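Local coordinates for carbonic anhydrase (Neosartorya fumigata, PDB 7COI), which is a zinc-dependent beta-class carbonic anhydrase that probably catalyses the reversible hydration of carbon dioxide to hydrogencarbonate, at residues T236-Q246 / L276-T285. Residues are numbered along the deposited sequence; the frame is centred on the assembly and turned at random.
Sequences TQKSVVLEAMQ and LKARLTSFKT
S239 OG joins both segments: it accepts a nearly straight hydrogen bond from T285 N (3.1 Å, 161°) and donates to E243 OE2 at 2.7 Å, meeting the carboxylate on its anti side. A serine in the first turn of helix 239-246 suits this double role, its first torsion placing the hydroxyl anti to the backbone N, where it faces the chain end following helix 276-283. The carboxylate of E243 also forms a salt bridge with R163.

Before helix 239-246 begins, R279 NH1 donates a bent bond to T236 OG1 (2.8 Å, 137°), the oxygen lying somewhat out of the guanidinium plane; E271 of the same chain and E205 of the second subunit also form salt bridges with this arginine. Glutamine suits position 237 because its aliphatic stem packs on F283, CB lying over one ring face in a CH-pi contact, while its amide bonds to Q202 and E205 of the second subunit.

Between the two polar bonds, L242 is a branched knob seated among L276, R279, L280 and F283: CD1 meets F283 CB at 3.6 Å, and CD2 meets L276 CD1 at 3.7 Å. This is knob-into-hole packing of two helices crossing at -125°, joining helix 273-283, the last of this beta-carbonic anhydrase chain, to helix 239-248 beside a subunit interface.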
loop_
_atom_site.group_PDB
_atom_site.type_symbol
_atom_site.label_atom_id
_atom_site.label_comp_id
_atom_site.label_asym_id
_atom_site.label_seq_id
_atom_site.Cartn_x
_atom_site.Cartn_y
_atom_site.Cartn_z
ATOM N N THR A 236 5.335 -2.245 -17.967
ATOM C CA THR A 236 5.599 -3.485 -18.730
ATOM C C THR A 236 6.109 -4.620 -17.836
ATOM O O THR A 236 6.087 -5.754 -18.321
ATOM C CB THR A 236 6.535 -3.212 -19.914
ATOM O OG1 THR A 236 7.773 -2.683 -19.457
ATOM C CG2 THR A 236 5.933 -2.245 -20.907
ATOM N N GLN A 237 6.495 -4.357 -16.586
ATOM C CA GLN A 237 6.876 -5.392 -15.581
ATOM C C GLN A 237 5.622 -5.921 -14.893
ATOM O O GLN A 237 5.593 -6.024 -13.659
ATOM C CB GLN A 237 7.894 -4.843 -14.596
ATOM C CG GLN A 237 9.234 -4.569 -15.263
ATOM C CD GLN A 237 10.258 -3.957 -14.336
ATOM O OE1 GLN A 237 9.931 -3.153 -13.473
ATOM N NE2 GLN A 237 11.522 -4.314 -14.527
ATOM N N LYS A 238 4.589 -6.149 -15.684
ATOM C CA LYS A 238 3.284 -6.655 -15.235
ATOM C C LYS A 238 2.854 -7.671 -16.274
ATOM O O LYS A 238 2.778 -7.299 -17.468
ATOM C CB LYS A 238 2.266 -5.530 -15.132
ATOM C CG LYS A 238 2.612 -4.475 -14.095
ATOM C CD LYS A 238 1.528 -3.418 -13.952
ATOM C CE LYS A 238 2.003 -2.250 -13.099
ATOM N NZ LYS A 238 2.357 -2.698 -11.733
ATOM N N SER A 239 2.549 -8.878 -15.839
ATOM C CA SER A 239 2.161 -9.965 -16.773
ATOM C C SER A 239 0.953 -9.530 -17.612
ATOM O O SER A 239 0.937 -9.823 -18.844
ATOM C CB SER A 239 1.894 -11.248 -16.051
ATOM O OG SER A 239 1.819 -12.302 -17.006
ATOM N N VAL A 240 -0.012 -8.813 -17.016
ATOM C CA VAL A 240 -1.265 -8.471 -17.750
ATOM C C VAL A 240 -0.914 -7.601 -18.962
ATOM O O VAL A 240 -1.547 -7.792 -20.064
ATOM C CB VAL A 240 -2.344 -7.843 -16.847
ATOM C CG1 VAL A 240 -1.935 -6.481 -16.296
ATOM C CG2 VAL A 240 -3.669 -7.723 -17.569
ATOM N N VAL A 241 0.031 -6.684 -18.807
ATOM C CA VAL A 241 0.468 -5.798 -19.909
ATOM C C VAL A 241 1.267 -6.610 -20.938
ATOM O O VAL A 241 0.988 -6.465 -22.154
ATOM C CB VAL A 241 1.276 -4.610 -19.366
ATOM C CG1 VAL A 241 1.861 -3.757 -20.477
ATOM C CG2 VAL A 241 0.404 -3.771 -18.431
ATOM N N LEU A 242 2.256 -7.380 -20.499
ATOM C CA LEU A 242 3.098 -8.175 -21.449
ATOM C C LEU A 242 2.205 -9.109 -22.276
ATOM O O LEU A 242 2.437 -9.204 -23.506
ATOM C CB LEU A 242 4.158 -8.961 -20.679
ATOM C CG LEU A 242 5.229 -8.103 -20.027
ATOM C CD1 LEU A 242 5.995 -8.892 -18.986
ATOM C CD2 LEU A 242 6.158 -7.509 -21.060
ATOM N N GLU A 243 1.231 -9.760 -21.649
ATOM C CA GLU A 243 0.268 -10.660 -22.330
ATOM C C GLU A 243 -0.459 -9.885 -23.450
ATOM O O GLU A 243 -0.568 -10.389 -24.595
ATOM C CB GLU A 243 -0.745 -11.241 -21.341
ATOM C CG GLU A 243 -0.206 -12.242 -20.332
ATOM C CD GLU A 243 -1.153 -12.437 -19.145
ATOM O OE1 GLU A 243 -2.389 -12.214 -19.327
ATOM O OE2 GLU A 243 -0.671 -12.740 -18.019
ATOM N N ALA A 244 -0.957 -8.678 -23.162
ATOM C CA ALA A 244 -1.730 -7.849 -24.121
ATOM C C ALA A 244 -0.819 -7.358 -25.244
ATOM O O ALA A 244 -1.298 -7.215 -26.398
ATOM C CB ALA A 244 -2.391 -6.683 -23.412
ATOM N N MET A 245 0.442 -7.071 -24.941
ATOM C CA MET A 245 1.398 -6.625 -25.978
ATOM C C MET A 245 1.609 -7.783 -26.977
ATOM O O MET A 245 1.587 -7.518 -28.171
ATOM C CB MET A 245 2.712 -6.176 -25.358
ATOM C CG MET A 245 2.551 -4.889 -24.590
ATOM S SD MET A 245 4.012 -4.501 -23.660
ATOM C CE MET A 245 4.955 -3.594 -24.884
ATOM N N GLN A 246 1.755 -9.012 -26.509
ATOM C CA GLN A 246 1.937 -10.229 -27.368
ATOM C C GLN A 246 0.630 -10.621 -28.086
ATOM O O GLN A 246 0.682 -10.943 -29.301
ATOM C CB GLN A 246 2.419 -11.385 -26.502
ATOM C CG GLN A 246 3.805 -11.174 -25.935
ATOM C CD GLN A 246 4.353 -12.496 -25.456
ATOM O OE1 GLN A 246 5.364 -12.980 -25.955
ATOM N NE2 GLN A 246 3.683 -13.095 -24.483
ATOM N N LEU A 276 12.832 -6.287 -23.660
ATOM C CA LEU A 276 11.468 -6.865 -23.543
ATOM C C LEU A 276 11.571 -8.391 -23.462
ATOM O O LEU A 276 10.713 -8.998 -22.782
ATOM C CB LEU A 276 10.589 -6.394 -24.712
ATOM C CG LEU A 276 9.067 -6.472 -24.499
ATOM C CD1 LEU A 276 8.620 -5.757 -23.226
ATOM C CD2 LEU A 276 8.316 -5.897 -25.698
ATOM N N LYS A 277 12.574 -9.006 -24.101
ATOM C CA LYS A 277 12.749 -10.484 -24.049
ATOM C C LYS A 277 13.053 -10.897 -22.599
ATOM O O LYS A 277 12.406 -11.842 -22.114
ATOM C CB LYS A 277 13.830 -10.945 -25.027
ATOM C CG LYS A 277 13.492 -10.636 -26.479
ATOM C CD LYS A 277 14.291 -11.430 -27.459
ATOM C CE LYS A 277 14.006 -11.022 -28.891
ATOM N NZ LYS A 277 14.485 -12.045 -29.847
ATOM N N ALA A 278 14.003 -10.229 -21.945
ATOM C CA ALA A 278 14.368 -10.502 -20.534
ATOM C C ALA A 278 13.142 -10.258 -19.630
ATOM O O ALA A 278 12.917 -11.025 -18.661
ATOM C CB ALA A 278 15.543 -9.639 -20.131
ATOM N N ARG A 279 12.369 -9.211 -19.943
ATOM C CA ARG A 279 11.185 -8.829 -19.117
ATOM C C ARG A 279 10.121 -9.916 -19.242
ATOM O O ARG A 279 9.568 -10.340 -18.242
ATOM C CB ARG A 279 10.654 -7.466 -19.552
ATOM C CG ARG A 279 9.626 -6.885 -18.591
ATOM C CD ARG A 279 9.526 -5.383 -18.687
ATOM N NE ARG A 279 10.836 -4.794 -18.532
ATOM C CZ ARG A 279 11.299 -3.738 -19.196
ATOM N NH1 ARG A 279 10.532 -3.036 -20.009
ATOM N NH2 ARG A 279 12.546 -3.358 -19.021
ATOM N N LEU A 280 9.865 -10.389 -20.463
ATOM C CA LEU A 280 8.909 -11.500 -20.735
ATOM C C LEU A 280 9.298 -12.712 -19.880
ATOM O O LEU A 280 8.434 -13.277 -19.166
ATOM C CB LEU A 280 9.017 -11.846 -22.228
ATOM C CG LEU A 280 7.786 -11.938 -23.123
ATOM C CD1 LEU A 280 6.538 -11.228 -22.580
ATOM C CD2 LEU A 280 8.163 -11.430 -24.516
ATOM N N THR A 281 10.572 -13.120 -19.961
ATOM C CA THR A 281 11.094 -14.302 -19.238
ATOM C C THR A 281 10.867 -14.102 -17.737
ATOM O O THR A 281 10.479 -15.068 -17.070
ATOM C CB THR A 281 12.587 -14.486 -19.515
ATOM O OG1 THR A 281 12.709 -14.632 -20.936
ATOM C CG2 THR A 281 13.174 -15.650 -18.745
ATOM N N SER A 282 11.115 -12.884 -17.251
ATOM C CA SER A 282 11.193 -12.563 -15.802
ATOM C C SER A 282 9.798 -12.319 -15.218
ATOM O O SER A 282 9.660 -12.534 -14.004
ATOM C CB SER A 282 12.068 -11.380 -15.558
ATOM O OG SER A 282 13.403 -11.647 -15.943
ATOM N N PHE A 283 8.810 -11.907 -16.032
ATOM C CA PHE A 283 7.509 -11.414 -15.514
ATOM C C PHE A 283 6.286 -12.175 -16.006
ATOM O O PHE A 283 5.249 -12.106 -15.270
ATOM C CB PHE A 283 7.366 -9.923 -15.796
ATOM C CG PHE A 283 8.155 -9.074 -14.836
ATOM C CD1 PHE A 283 7.636 -8.710 -13.601
ATOM C CD2 PHE A 283 9.439 -8.656 -15.156
ATOM C CE1 PHE A 283 8.385 -7.948 -12.719
ATOM C CE2 PHE A 283 10.192 -7.904 -14.273
ATOM C CZ PHE A 283 9.671 -7.561 -13.054
ATOM N N LYS A 284 6.321 -12.849 -17.165
ATOM C CA LYS A 284 5.083 -13.518 -17.656
ATOM C C LYS A 284 4.743 -14.706 -16.733
ATOM O O LYS A 284 5.678 -15.478 -16.440
ATOM C CB LYS A 284 5.235 -13.939 -19.120
ATOM C CG LYS A 284 3.926 -14.163 -19.865
ATOM C CD LYS A 284 4.094 -14.219 -21.394
ATOM C CE LYS A 284 5.298 -15.045 -21.820
ATOM N NZ LYS A 284 5.159 -15.630 -23.173
ATOM N N THR A 285 3.490 -14.853 -16.251
ATOM C CA THR A 285 3.075 -15.947 -15.322
ATOM C C THR A 285 1.974 -16.824 -15.930
ATOM O O THR A 285 1.105 -16.186 -16.533
ATOM C CB THR A 285 2.623 -15.389 -13.964
ATOM O OG1 THR A 285 1.596 -14.421 -14.158
ATOM C CG2 THR A 285 3.758 -14.734 -13.202
#